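Local coordinates for protein putative ring-cleaving dioxygenase MhqO (Bacillus subtilis subsp. subtilis, PDB 3OAJ) that is a putative iron-dependent ring-cleaving dioxygenase of the extradiol family that may contribute to the degradation of aromatic compounds, at residues A[8-13]-A[266-271]; A[157-162]-A[197-202]; A[215-220]-A[262-267]; A[239-244]-A[255-260]. All coordinates share one frame; numbering follows the deposited sequence.

Contact 1. Residues A[8-13]-A[266-271]; sequences GIHHIT and EIATDP. With ZN (zinc ion), chain C; SO4 (sulfate ion), chain D.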
loop_
_atom_site.group_PDB
_atom_site.type_symbol
_atom_site.label_atom_id
_atom_site.label_comp_id
_atom_site.label_asym_id
_atom_site.label_seq_id
_atom_site.Cartn_x
_atom_site.Cartn_y
_atom_site.Cartn_z
ATOM N N GLY A 8 -9.136 -7.057 -4.713
ATOM C CA GLY A 8 -7.724 -6.673 -4.846
ATOM C C GLY A 8 -7.204 -5.981 -3.606
ATOM O O GLY A 8 -7.853 -6.000 -2.550
ATOM N N ILE A 9 -6.049 -5.341 -3.744
ATOM C CA ILE A 9 -5.443 -4.618 -2.637
ATOM C C ILE A 9 -6.333 -3.426 -2.214
ATOM O O ILE A 9 -6.870 -2.683 -3.066
ATOM C CB ILE A 9 -4.052 -4.105 -3.042
ATOM C CG1 ILE A 9 -3.099 -5.275 -3.364
ATOM C CG2 ILE A 9 -3.466 -3.159 -1.971
ATOM C CD1 ILE A 9 -1.829 -4.847 -4.122
ATOM N N HIS A 10 -6.498 -3.282 -0.896
ATOM C CA HIS A 10 -7.112 -2.118 -0.281
ATOM C C HIS A 10 -6.030 -1.070 -0.019
ATOM O O HIS A 10 -6.107 0.040 -0.520
ATOM C CB HIS A 10 -7.848 -2.526 1.019
ATOM C CG HIS A 10 -8.627 -1.423 1.659
ATOM N ND1 HIS A 10 -8.028 -0.417 2.390
ATOM C CD2 HIS A 10 -9.960 -1.180 1.705
ATOM C CE1 HIS A 10 -8.958 0.413 2.833
ATOM N NE2 HIS A 10 -10.138 -0.042 2.459
ATOM N N HIS A 11 -5.028 -1.434 0.776
ATOM C CA HIS A 11 -3.895 -0.541 1.032
ATOM C C HIS A 11 -2.687 -1.391 1.396
ATOM O O HIS A 11 -2.813 -2.590 1.633
ATOM C CB HIS A 11 -4.191 0.462 2.168
ATOM C CG HIS A 11 -4.437 -0.166 3.505
ATOM N ND1 HIS A 11 -5.690 -0.574 3.917
ATOM C CD2 HIS A 11 -3.598 -0.416 4.542
ATOM C CE1 HIS A 11 -5.612 -1.045 5.151
ATOM N NE2 HIS A 11 -4.354 -0.970 5.552
ATOM N N ILE A 12 -1.518 -0.759 1.389
ATOM C CA ILE A 12 -0.293 -1.347 1.876
ATOM C C ILE A 12 0.278 -0.380 2.905
ATOM O O ILE A 12 0.212 0.834 2.759
ATOM C CB ILE A 12 0.698 -1.539 0.684
ATOM C CG1 ILE A 12 0.211 -2.674 -0.224
ATOM C CG2 ILE A 12 2.117 -1.814 1.155
ATOM C CD1 ILE A 12 0.850 -2.696 -1.608
ATOM N N THR A 13 0.886 -0.940 3.944
ATOM C CA THR A 13 1.378 -0.148 5.057
ATOM C C THR A 13 2.847 -0.454 5.305
ATOM O O THR A 13 3.255 -1.617 5.378
ATOM C CB THR A 13 0.535 -0.398 6.319
ATOM O OG1 THR A 13 -0.786 0.068 6.060
ATOM C CG2 THR A 13 1.136 0.292 7.582
ATOM N N GLU A 266 -4.168 -8.481 5.712
ATOM C CA GLU A 266 -5.268 -7.794 6.374
ATOM C C GLU A 266 -6.446 -7.845 5.414
ATOM O O GLU A 266 -6.248 -7.883 4.203
ATOM C CB GLU A 266 -4.859 -6.343 6.656
ATOM C CG GLU A 266 -5.998 -5.403 7.131
ATOM C CD GLU A 266 -5.540 -3.980 7.316
ATOM O OE1 GLU A 266 -4.351 -3.679 7.087
ATOM O OE2 GLU A 266 -6.391 -3.142 7.679
ATOM N N ILE A 267 -7.661 -7.917 5.951
ATOM C CA ILE A 267 -8.859 -7.622 5.152
ATOM C C ILE A 267 -9.428 -6.320 5.706
ATOM O O ILE A 267 -9.715 -6.228 6.899
ATOM C CB ILE A 267 -9.925 -8.744 5.220
ATOM C CG1 ILE A 267 -9.310 -10.137 4.963
ATOM C CG2 ILE A 267 -11.148 -8.402 4.304
ATOM C CD1 ILE A 267 -8.715 -10.341 3.610
ATOM N N ALA A 268 -9.581 -5.330 4.828
ATOM C CA ALA A 268 -10.091 -4.012 5.173
ATOM C C ALA A 268 -11.324 -3.706 4.348
ATOM O O ALA A 268 -11.367 -3.978 3.141
ATOM C CB ALA A 268 -9.032 -2.957 4.904
ATOM N N THR A 269 -12.318 -3.115 4.993
ATOM C CA THR A 269 -13.537 -2.767 4.302
ATOM C C THR A 269 -13.356 -1.556 3.396
ATOM O O THR A 269 -12.671 -0.586 3.767
ATOM C CB THR A 269 -14.673 -2.452 5.291
ATOM O OG1 THR A 269 -14.307 -1.357 6.139
ATOM C CG2 THR A 269 -15.049 -3.666 6.137
ATOM N N ASP A 270 -13.988 -1.583 2.217
ATOM C CA ASP A 270 -13.949 -0.408 1.341
ATOM C C ASP A 270 -14.506 0.846 2.039
ATOM O O ASP A 270 -13.840 1.880 2.047
ATOM C CB ASP A 270 -14.654 -0.648 -0.011
ATOM C CG ASP A 270 -13.848 -1.548 -0.951
ATOM O OD1 ASP A 270 -12.657 -1.830 -0.669
ATOM O OD2 ASP A 270 -14.420 -2.000 -1.970
ATOM N N PRO A 271 -15.711 0.763 2.649
ATOM C CA PRO A 271 -16.206 1.927 3.388
ATOM C C PRO A 271 -15.637 2.072 4.811
ATOM O O PRO A 271 -15.142 1.088 5.388
ATOM C CB PRO A 271 -17.728 1.686 3.457
ATOM C CG PRO A 271 -17.901 0.220 3.339
ATOM C CD PRO A 271 -16.694 -0.335 2.617
HETATM ZN ZN ZN C . -3.678 -2.027 7.234
HETATM S S SO4 D . -3.551 -0.423 9.130
HETATM O O1 SO4 D . -3.019 -1.400 10.077
HETATM O O2 SO4 D . -3.792 0.873 9.733
HETATM O O3 SO4 D . -2.675 -0.264 7.968
HETATM O O4 SO4 D . -4.863 -0.919 8.702
HETATM O O HOH W 1 -11.430 2.716 3.206
#
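His-11 and Glu-266 reach the same zinc ion from two strands, their side chains crossing at about a right angle, with the imidazole and carboxylate planes 82° apart. NE2 of His-11 binds the metal at 2.1 Å and OE1 of Glu-266 at 1.8 Å, so the 3.1 Å between these two ligand atoms, NE2 and OE1, reflects shared coordination. The glutamate gets there as an extended chain, its CG trans to the backbone N (chi1 170°). Behind the first shell, ND1 of His-11 donates a straight hydrogen bond to ND1 of His-10 (2.8 Å), which lies in the plane of the His-11 ring and helps fix its rotation. His-10 is itself held against strand 264-269: CB of Ala-268 sits over the centre of one ring face in a CH-pi contact, 3.6 Å from the centroid. NE2 of His-10 makes a weak hydrogen bond to the carbonyl O of Thr-269 and also meets a water that donates to O of Asp-270. A sulfate, probably from the crystallisation liquor, coordinates the zinc through O3 and O4, and Thr-13 OG1 donates to that O3 over 2.7 Å. Both His-10 and His-11 face Ala-220 in a classic beta bulge. In this protein the natural metal is probably iron(II), the zinc being what the crystal holds. With His-218, His-11 and Glu-266 form the two-histidine, one-carboxylate facial triad characteristic of extradiol dioxygenases.

Contact 2. Residues A[157-162]-A[197-202]; sequences ATLLSE and NVIDLK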
loop_
_atom_site.group_PDB
_atom_site.type_symbol
_atom_site.label_atom_id
_atom_site.label_comp_id
_atom_site.label_asym_id
_atom_site.label_seq_id
_atom_site.Cartn_x
_atom_site.Cartn_y
_atom_site.Cartn_z
ATOM N N ALA A 157 1.428 -5.972 -6.437
ATOM C CA ALA A 157 2.569 -6.133 -5.547
ATOM C C ALA A 157 3.268 -7.440 -5.843
ATOM O O ALA A 157 2.675 -8.357 -6.443
ATOM C CB ALA A 157 2.125 -6.089 -4.066
ATOM N N THR A 158 4.521 -7.524 -5.394
ATOM C CA THR A 158 5.307 -8.750 -5.489
ATOM C C THR A 158 5.576 -9.241 -4.070
ATOM O O THR A 158 6.110 -8.501 -3.254
ATOM C CB THR A 158 6.655 -8.511 -6.237
ATOM O OG1 THR A 158 6.365 -8.121 -7.591
ATOM C CG2 THR A 158 7.532 -9.789 -6.217
ATOM N N LEU A 159 5.147 -10.468 -3.784
ATOM C CA LEU A 159 5.260 -11.066 -2.456
ATOM C C LEU A 159 6.470 -11.962 -2.349
ATOM O O LEU A 159 6.753 -12.748 -3.250
ATOM C CB LEU A 159 4.003 -11.888 -2.131
ATOM C CG LEU A 159 2.665 -11.164 -2.364
ATOM C CD1 LEU A 159 1.486 -12.073 -2.006
ATOM C CD2 LEU A 159 2.607 -9.864 -1.574
ATOM N N LEU A 160 7.169 -11.837 -1.225
ATOM C CA LEU A 160 8.284 -12.710 -0.865
ATOM C C LEU A 160 7.806 -13.587 0.284
ATOM O O LEU A 160 7.602 -13.119 1.393
ATOM C CB LEU A 160 9.489 -11.883 -0.425
ATOM C CG LEU A 160 9.923 -10.748 -1.357
ATOM C CD1 LEU A 160 11.108 -10.004 -0.749
ATOM C CD2 LEU A 160 10.300 -11.287 -2.738
ATOM N N SER A 161 7.584 -14.858 -0.014
ATOM C CA SER A 161 6.996 -15.791 0.936
ATOM C C SER A 161 8.023 -16.810 1.436
ATOM O O SER A 161 8.844 -17.307 0.655
ATOM C CB SER A 161 5.826 -16.520 0.263
ATOM O OG SER A 161 5.357 -17.590 1.060
ATOM N N GLU A 162 7.980 -17.134 2.728
ATOM C CA GLU A 162 8.824 -18.212 3.249
ATOM C C GLU A 162 8.380 -19.572 2.706
ATOM O O GLU A 162 9.173 -20.505 2.651
ATOM C CB GLU A 162 8.819 -18.244 4.776
ATOM C CG GLU A 162 9.534 -17.073 5.438
ATOM C CD GLU A 162 9.655 -17.243 6.941
ATOM O OE1 GLU A 162 9.515 -18.384 7.437
ATOM O OE2 GLU A 162 9.899 -16.230 7.621
ATOM N N ASN A 197 -4.440 -5.170 -8.558
ATOM C CA ASN A 197 -5.005 -6.453 -8.972
ATOM C C ASN A 197 -4.045 -7.488 -9.536
ATOM O O ASN A 197 -4.438 -8.642 -9.738
ATOM C CB ASN A 197 -6.167 -6.220 -9.946
ATOM C CG ASN A 197 -5.767 -5.422 -11.162
ATOM O OD1 ASN A 197 -4.679 -4.869 -11.232
ATOM N ND2 ASN A 197 -6.685 -5.311 -12.110
ATOM N N VAL A 198 -2.806 -7.097 -9.796
ATOM C CA VAL A 198 -1.833 -8.033 -10.356
ATOM C C VAL A 198 -0.803 -8.400 -9.283
ATOM O O VAL A 198 0.044 -7.581 -8.891
ATOM C CB VAL A 198 -1.148 -7.462 -11.637
ATOM C CG1 VAL A 198 -0.139 -8.464 -12.178
ATOM C CG2 VAL A 198 -2.191 -7.114 -12.717
ATOM N N ILE A 199 -0.922 -9.621 -8.793
ATOM C CA ILE A 199 -0.125 -10.075 -7.654
ATOM C C ILE A 199 0.909 -11.119 -8.078
ATOM O O ILE A 199 0.542 -12.216 -8.479
ATOM C CB ILE A 199 -1.050 -10.632 -6.530
ATOM C CG1 ILE A 199 -2.221 -9.675 -6.222
ATOM C CG2 ILE A 199 -0.234 -10.995 -5.287
ATOM C CD1 ILE A 199 -1.809 -8.228 -5.804
ATOM N N ASP A 200 2.182 -10.756 -8.009
ATOM C CA ASP A 200 3.275 -11.642 -8.361
ATOM C C ASP A 200 3.837 -12.238 -7.092
ATOM O O ASP A 200 3.933 -11.554 -6.064
ATOM C CB ASP A 200 4.367 -10.891 -9.129
ATOM C CG ASP A 200 3.896 -10.455 -10.505
ATOM O OD1 ASP A 200 3.275 -11.301 -11.185
ATOM O OD2 ASP A 200 4.114 -9.283 -10.890
ATOM N N LEU A 201 4.138 -13.530 -7.157
ATOM C CA LEU A 201 4.692 -14.262 -6.032
ATOM C C LEU A 201 6.009 -14.864 -6.497
ATOM O O LEU A 201 6.052 -15.610 -7.482
ATOM C CB LEU A 201 3.703 -15.346 -5.563
ATOM C CG LEU A 201 4.179 -16.410 -4.570
ATOM C CD1 LEU A 201 4.564 -15.809 -3.217
ATOM C CD2 LEU A 201 3.091 -17.456 -4.380
ATOM N N LYS A 202 7.082 -14.530 -5.789
ATOM C CA LYS A 202 8.395 -15.078 -6.068
ATOM C C LYS A 202 8.429 -16.537 -5.620
ATOM O O LYS A 202 7.966 -16.883 -4.531
ATOM C CB LYS A 202 9.484 -14.249 -5.378
ATOM C CG LYS A 202 10.895 -14.583 -5.860
ATOM C CD LYS A 202 11.891 -13.519 -5.428
ATOM C CE LYS A 202 13.336 -13.933 -5.732
ATOM N NZ LYS A 202 13.641 -14.099 -7.175
HETATM O O HOH W 2 8.719 -15.956 -2.224
#
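Leu-159 lays its CD1 methyl against CG2 of Ile-199, 3.9 Å away, the two side chains slanting across one another on the sheet face that also carries Ala-157 and Leu-201. With CG of Leu-201 turned trans to its backbone N (chi1 168°), its CD1 branch swings back over the neighbouring strand, meeting CB of Ser-161 at 3.8 Å and CB of Leu-159. On the other face, OG1 of Thr-158 rests on CB of Asp-200, whose carboxylate is taken by Arg-188 and Arg-111. Further along, Leu-160 CD2 packs on the aliphatic CD of Lys-202 before the amine leaves for Asp-185. Four backbone bonds in parallel register join the strands, among them Leu-159 N to Asp-200 O (2.8 Å) and Lys-202 N to Leu-159 O. Past the strand end a water continues the link from Ser-161 N to Lys-202 O. Between these parallel neighbours the chain runs through helix 164-174 and strands 178-183 and 186-190, the beta-alpha-beta-beta-beta topology of the vicinal oxygen chelate fold.

Contact 3. Residues A[215-220]-A[262-267]; sequences TVHHIA and EILFEI. With ZN (zinc ion), chain C.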
loop_
_atom_site.group_PDB
_atom_site.type_symbol
_atom_site.label_atom_id
_atom_site.label_comp_id
_atom_site.label_asym_id
_atom_site.label_seq_id
_atom_site.Cartn_x
_atom_site.Cartn_y
_atom_site.Cartn_z
ATOM N N THR A 215 10.797 -1.318 5.264
ATOM C CA THR A 215 10.132 -2.565 4.893
ATOM C C THR A 215 8.627 -2.367 4.899
ATOM O O THR A 215 8.106 -1.490 5.597
ATOM C CB THR A 215 10.506 -3.769 5.807
ATOM O OG1 THR A 215 9.955 -3.599 7.121
ATOM C CG2 THR A 215 12.026 -3.974 5.876
ATOM N N VAL A 216 7.932 -3.175 4.099
ATOM C CA VAL A 216 6.474 -3.185 4.114
ATOM C C VAL A 216 6.017 -3.999 5.315
ATOM O O VAL A 216 6.454 -5.136 5.498
ATOM C CB VAL A 216 5.896 -3.774 2.815
ATOM C CG1 VAL A 216 4.376 -3.880 2.911
ATOM C CG2 VAL A 216 6.331 -2.914 1.623
ATOM N N HIS A 217 5.121 -3.418 6.113
ATOM C CA HIS A 217 4.629 -4.050 7.348
ATOM C C HIS A 217 3.544 -5.086 7.054
ATOM O O HIS A 217 3.550 -6.188 7.607
ATOM C CB HIS A 217 4.101 -2.994 8.327
ATOM C CG HIS A 217 3.689 -3.563 9.650
ATOM N ND1 HIS A 217 4.534 -3.608 10.737
ATOM C CD2 HIS A 217 2.529 -4.137 10.051
ATOM C CE1 HIS A 217 3.908 -4.174 11.756
ATOM N NE2 HIS A 217 2.692 -4.507 11.365
ATOM N N HIS A 218 2.594 -4.715 6.190
ATOM C CA HIS A 218 1.532 -5.637 5.803
ATOM C C HIS A 218 0.814 -5.193 4.544
ATOM O O HIS A 218 0.968 -4.041 4.089
ATOM C CB HIS A 218 0.540 -5.842 6.955
ATOM C CG HIS A 218 -0.212 -4.606 7.357
ATOM N ND1 HIS A 218 0.225 -3.776 8.371
ATOM C CD2 HIS A 218 -1.389 -4.088 6.931
ATOM C CE1 HIS A 218 -0.650 -2.802 8.550
ATOM N NE2 HIS A 218 -1.631 -2.956 7.678
ATOM N N ILE A 219 0.044 -6.122 3.974
ATOM C CA ILE A 219 -0.771 -5.835 2.815
ATOM C C ILE A 219 -2.236 -6.122 3.125
ATOM O O ILE A 219 -2.564 -7.188 3.644
ATOM C CB ILE A 219 -0.247 -6.614 1.562
ATOM C CG1 ILE A 219 -1.106 -6.309 0.322
ATOM C CG2 ILE A 219 -0.136 -8.129 1.821
ATOM C CD1 ILE A 219 -0.396 -6.585 -1.012
ATOM N N ALA A 220 -3.105 -5.162 2.795
ATOM C CA ALA A 220 -4.534 -5.312 3.049
ATOM C C ALA A 220 -5.296 -5.555 1.751
ATOM O O ALA A 220 -5.071 -4.889 0.725
ATOM C CB ALA A 220 -5.081 -4.082 3.748
ATOM N N GLU A 262 4.506 -16.348 6.134
ATOM C CA GLU A 262 4.874 -15.342 7.148
ATOM C C GLU A 262 4.580 -13.883 6.780
ATOM O O GLU A 262 4.920 -12.975 7.543
ATOM C CB GLU A 262 6.318 -15.523 7.652
ATOM C CG GLU A 262 6.495 -16.788 8.499
ATOM C CD GLU A 262 5.542 -16.820 9.688
ATOM O OE1 GLU A 262 5.470 -15.801 10.394
ATOM O OE2 GLU A 262 4.872 -17.853 9.907
ATOM N N ILE A 263 3.900 -13.643 5.658
ATOM C CA ILE A 263 3.465 -12.297 5.329
ATOM C C ILE A 263 2.238 -11.960 6.170
ATOM O O ILE A 263 1.340 -12.793 6.317
ATOM C CB ILE A 263 3.133 -12.170 3.831
ATOM C CG1 ILE A 263 4.295 -12.675 2.969
ATOM C CG2 ILE A 263 2.864 -10.720 3.466
ATOM C CD1 ILE A 263 3.923 -12.856 1.490
ATOM N N LEU A 264 2.194 -10.741 6.704
ATOM C CA LEU A 264 1.011 -10.288 7.416
ATOM C C LEU A 264 -0.017 -9.752 6.424
ATOM O O LEU A 264 0.259 -8.798 5.689
ATOM C CB LEU A 264 1.387 -9.238 8.466
ATOM C CG LEU A 264 0.210 -8.727 9.317
ATOM C CD1 LEU A 264 -0.471 -9.878 10.055
ATOM C CD2 LEU A 264 0.675 -7.649 10.305
ATOM N N PHE A 265 -1.189 -10.396 6.401
ATOM C CA PHE A 265 -2.285 -9.975 5.537
ATOM C C PHE A 265 -3.354 -9.283 6.380
ATOM O O PHE A 265 -3.477 -9.510 7.595
ATOM C CB PHE A 265 -2.936 -11.207 4.887
ATOM C CG PHE A 265 -2.267 -11.683 3.597
ATOM C CD1 PHE A 265 -0.983 -11.283 3.230
ATOM C CD2 PHE A 265 -2.936 -12.591 2.776
ATOM C CE1 PHE A 265 -0.395 -11.746 2.068
ATOM C CE2 PHE A 265 -2.355 -13.056 1.580
ATOM C CZ PHE A 265 -1.078 -12.636 1.235
ATOM N N GLU A 266 -4.168 -8.481 5.712
ATOM C CA GLU A 266 -5.268 -7.794 6.374
ATOM C C GLU A 266 -6.446 -7.845 5.414
ATOM O O GLU A 266 -6.248 -7.883 4.203
ATOM C CB GLU A 266 -4.859 -6.343 6.656
ATOM C CG GLU A 266 -5.998 -5.403 7.131
ATOM C CD GLU A 266 -5.540 -3.980 7.316
ATOM O OE1 GLU A 266 -4.351 -3.679 7.087
ATOM O OE2 GLU A 266 -6.391 -3.142 7.679
ATOM N N ILE A 267 -7.661 -7.917 5.951
ATOM C CA ILE A 267 -8.859 -7.622 5.152
ATOM C C ILE A 267 -9.428 -6.320 5.706
ATOM O O ILE A 267 -9.715 -6.228 6.899
ATOM C CB ILE A 267 -9.925 -8.744 5.220
ATOM C CG1 ILE A 267 -9.310 -10.137 4.963
ATOM C CG2 ILE A 267 -11.148 -8.402 4.304
ATOM C CD1 ILE A 267 -8.715 -10.341 3.610
HETATM ZN ZN ZN C . -3.678 -2.027 7.234
HETATM O O HOH W 3 4.424 -8.875 6.281
#
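The His-218 ring has OE1 of Glu-266 at its edge, near its plane, 2.9 Å from NE2, while the imidazole and carboxylate planes are 51° apart; both atoms are zinc ligands, NE2 at 2.3 Å. The first torsion of His-218 (chi1 64°) turns the ring toward the zinc. CG of Leu-264 packs against CB of His-218, at 3.7 Å, and CD2 of the same leucine reaches the His-217 ring obliquely. CB of Ala-220 packs against the carboxylate, 3.4 Å from OE1 of Glu-266. On the opposite sheet face CG2 of Ile-219 meets CD1 and CE1 of Phe-265, the two side chains pointing the same way. Ile-219 takes both backbone bonds, its N to Leu-264 O and its O from Glu-266 N (2.9 Å); a water spans His-217 O and Leu-264 N where the strands part. His-217 and His-218 both face Thr-13 in a classic beta bulge. Strand 215-223 lies between strand 9-16, antiparallel to it, and strand 264-269, parallel to it, which strand 253-258 borders in turn.

Contact 4. Residues A[239-244]-A[255-260]; sequences HGYGVT and IYFREH. With SO4 (sulfate ion), chain D.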
loop_
_atom_site.group_PDB
_atom_site.type_symbol
_atom_site.label_atom_id
_atom_site.label_comp_id
_atom_site.label_asym_id
_atom_site.label_seq_id
_atom_site.Cartn_x
_atom_site.Cartn_y
_atom_site.Cartn_z
ATOM N N HIS A 239 -10.249 -22.036 8.161
ATOM C CA HIS A 239 -9.409 -22.637 7.124
ATOM C C HIS A 239 -7.911 -22.543 7.379
ATOM O O HIS A 239 -7.101 -22.503 6.450
ATOM C CB HIS A 239 -9.817 -22.130 5.756
ATOM C CG HIS A 239 -11.155 -22.637 5.340
ATOM N ND1 HIS A 239 -12.328 -22.141 5.865
ATOM C CD2 HIS A 239 -11.506 -23.648 4.512
ATOM C CE1 HIS A 239 -13.348 -22.806 5.357
ATOM N NE2 HIS A 239 -12.878 -23.712 4.518
ATOM N N GLY A 240 -7.554 -22.537 8.659
ATOM C CA GLY A 240 -6.178 -22.826 9.038
ATOM C C GLY A 240 -5.312 -21.655 9.456
ATOM O O GLY A 240 -4.090 -21.804 9.581
ATOM N N TYR A 241 -5.935 -20.503 9.696
ATOM C CA TYR A 241 -5.205 -19.302 10.111
ATOM C C TYR A 241 -5.770 -18.734 11.407
ATOM O O TYR A 241 -6.961 -18.877 11.690
ATOM C CB TYR A 241 -5.295 -18.231 9.026
ATOM C CG TYR A 241 -4.766 -18.673 7.683
ATOM C CD1 TYR A 241 -5.604 -19.295 6.752
ATOM C CD2 TYR A 241 -3.422 -18.506 7.360
ATOM C CE1 TYR A 241 -5.127 -19.708 5.513
ATOM C CE2 TYR A 241 -2.928 -18.915 6.127
ATOM C CZ TYR A 241 -3.780 -19.513 5.211
ATOM O OH TYR A 241 -3.256 -19.910 4.014
ATOM N N GLY A 242 -4.909 -18.096 12.199
ATOM C CA GLY A 242 -5.374 -17.211 13.263
ATOM C C GLY A 242 -5.791 -15.863 12.687
ATOM O O GLY A 242 -5.067 -15.288 11.872
ATOM N N VAL A 243 -6.929 -15.336 13.143
ATOM C CA VAL A 243 -7.443 -14.036 12.671
ATOM C C VAL A 243 -7.844 -13.172 13.865
ATOM O O VAL A 243 -8.444 -13.668 14.833
ATOM C CB VAL A 243 -8.644 -14.171 11.651
ATOM C CG1 VAL A 243 -9.848 -14.812 12.275
ATOM C CG2 VAL A 243 -9.005 -12.835 11.001
ATOM N N THR A 244 -7.509 -11.886 13.790
ATOM C CA THR A 244 -7.856 -10.965 14.861
ATOM C C THR A 244 -9.348 -10.661 14.897
ATOM O O THR A 244 -10.057 -10.890 13.906
ATOM C CB THR A 244 -7.133 -9.617 14.715
ATOM O OG1 THR A 244 -7.624 -8.931 13.554
ATOM C CG2 THR A 244 -5.631 -9.781 14.640
ATOM N N ILE A 255 -9.387 -6.655 9.835
ATOM C CA ILE A 255 -8.958 -7.898 10.484
ATOM C C ILE A 255 -7.604 -8.269 9.910
ATOM O O ILE A 255 -7.299 -7.948 8.755
ATOM C CB ILE A 255 -9.959 -9.065 10.293
ATOM C CG1 ILE A 255 -10.204 -9.364 8.801
ATOM C CG2 ILE A 255 -11.279 -8.727 10.984
ATOM C CD1 ILE A 255 -11.128 -10.560 8.551
ATOM N N TYR A 256 -6.803 -8.942 10.728
ATOM C CA TYR A 256 -5.428 -9.323 10.348
ATOM C C TYR A 256 -5.191 -10.817 10.532
ATOM O O TYR A 256 -5.682 -11.426 11.486
ATOM C CB TYR A 256 -4.395 -8.561 11.198
ATOM C CG TYR A 256 -4.553 -7.048 11.193
ATOM C CD1 TYR A 256 -3.830 -6.249 10.306
ATOM C CD2 TYR A 256 -5.455 -6.418 12.064
ATOM C CE1 TYR A 256 -3.988 -4.851 10.301
ATOM C CE2 TYR A 256 -5.618 -5.040 12.071
ATOM C CZ TYR A 256 -4.890 -4.261 11.184
ATOM O OH TYR A 256 -5.051 -2.885 11.187
ATOM N N PHE A 257 -4.390 -11.388 9.637
ATOM C CA PHE A 257 -3.934 -12.769 9.803
ATOM C C PHE A 257 -2.586 -12.944 9.143
ATOM O O PHE A 257 -2.371 -12.454 8.021
ATOM C CB PHE A 257 -4.957 -13.787 9.268
ATOM C CG PHE A 257 -5.186 -13.743 7.775
ATOM C CD1 PHE A 257 -5.995 -12.767 7.202
ATOM C CD2 PHE A 257 -4.655 -14.748 6.941
ATOM C CE1 PHE A 257 -6.247 -12.757 5.815
ATOM C CE2 PHE A 257 -4.901 -14.744 5.563
ATOM C CZ PHE A 257 -5.700 -13.754 5.006
ATOM N N ARG A 258 -1.676 -13.611 9.853
ATOM C CA ARG A 258 -0.382 -13.937 9.262
ATOM C C ARG A 258 -0.510 -15.207 8.462
ATOM O O ARG A 258 -1.014 -16.229 8.961
ATOM C CB ARG A 258 0.712 -14.077 10.325
ATOM C CG ARG A 258 2.101 -14.007 9.674
ATOM C CD ARG A 258 3.172 -13.653 10.638
ATOM N NE ARG A 258 3.017 -12.333 11.239
ATOM C CZ ARG A 258 3.569 -11.211 10.784
ATOM N NH1 ARG A 258 4.302 -11.206 9.663
ATOM N NH2 ARG A 258 3.391 -10.081 11.462
ATOM N N GLU A 259 -0.108 -15.154 7.192
ATOM C CA GLU A 259 -0.269 -16.340 6.362
ATOM C C GLU A 259 0.941 -17.264 6.510
ATOM O O GLU A 259 1.876 -16.944 7.264
ATOM C CB GLU A 259 -0.657 -15.965 4.927
ATOM C CG GLU A 259 0.332 -15.098 4.153
ATOM C CD GLU A 259 1.473 -15.904 3.570
ATOM O OE1 GLU A 259 2.630 -15.513 3.797
ATOM O OE2 GLU A 259 1.219 -16.947 2.928
ATOM N N HIS A 260 0.899 -18.430 5.861
ATOM C CA HIS A 260 1.894 -19.466 6.161
ATOM C C HIS A 260 3.298 -19.132 5.662
ATOM O O HIS A 260 4.278 -19.657 6.192
ATOM C CB HIS A 260 1.452 -20.843 5.654
ATOM C CG HIS A 260 0.103 -21.268 6.148
ATOM N ND1 HIS A 260 -0.315 -21.076 7.449
ATOM C CD2 HIS A 260 -0.934 -21.860 5.509
ATOM C CE1 HIS A 260 -1.538 -21.554 7.596
ATOM N NE2 HIS A 260 -1.934 -22.044 6.434
HETATM S S SO4 D . -3.551 -0.423 9.130
HETATM O O1 SO4 D . -3.019 -1.400 10.077
HETATM O O2 SO4 D . -3.792 0.873 9.733
HETATM O O3 SO4 D . -2.675 -0.264 7.968
HETATM O O4 SO4 D . -4.863 -0.919 8.702
HETATM O O HOH W 4 -4.384 -23.131 5.860
HETATM O O HOH W 5 -0.351 -19.235 3.485
HETATM O O HOH W 6 -2.419 -14.549 12.466
HETATM O O HOH W 7 -2.209 -17.401 11.258
HETATM O O HOH W 8 -4.150 -12.742 13.678
#
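The carbonyl O of Tyr-256 is gripped by the backbone N of Thr-244 (3.0 Å) and by a water, with the CA of Val-243 adding a C-H...O contact. Thr-244 pairs a second time: OG1, held between its own backbone N and carbonyl carbon (chi1 67°), accepts from Tyr-256 N at 2.9 Å. Its hydroxyl thus substitutes for a main-chain acceptor where the loop after helix 226-238 runs beside strand 253-258, at the outer side of this vicinal oxygen chelate sheet. The far end of Tyr-256 points into the metal pocket, where OH donates to sulfate O1 (2.8 Å) and is also hydrogen-bonded to Arg-249 NE. Tyr-241 meets both other rings of an aromatic cluster with Phe-257 and His-260. The edge of Phe-257 approaches one face of its ring in a T-shaped pair, planes at 67°, and His-260 forms an offset stack with it, centroids 4.2 Å apart. CE2 of Tyr-241 lies over the centre of the imidazole, whose CE1 points at O of Gly-240. Two waters bridge the backbones: one joins Gly-242 N to Arg-258 O, the other Gly-242 O to Arg-258 N.

Contacts 1 and 3 share Glu-266 and together assemble the zinc site, their centres 10 Å apart; strand 215-223 stands between strands 9-16 and 264-269, tied to the former where His-10 N meets Ala-220 O at 2.7 Å. Contact 4 extends this sheet through strand 253-258, with Ile-267 N 2.8 Å from Ile-255 O, and brings the Tyr-256 side chain to about 4 Å from the zinc and onto the sulfate also held by contact 1. Contact 2 belongs to the second sheet, its Ala-157 side chain about 13 Å from the metal. It meets the first through apolar packing: Ile-199 CD1 lies 3.8 Å from Ile-9 CD1, and Leu-159 CB 3.7 Å from Ile-263 CD1.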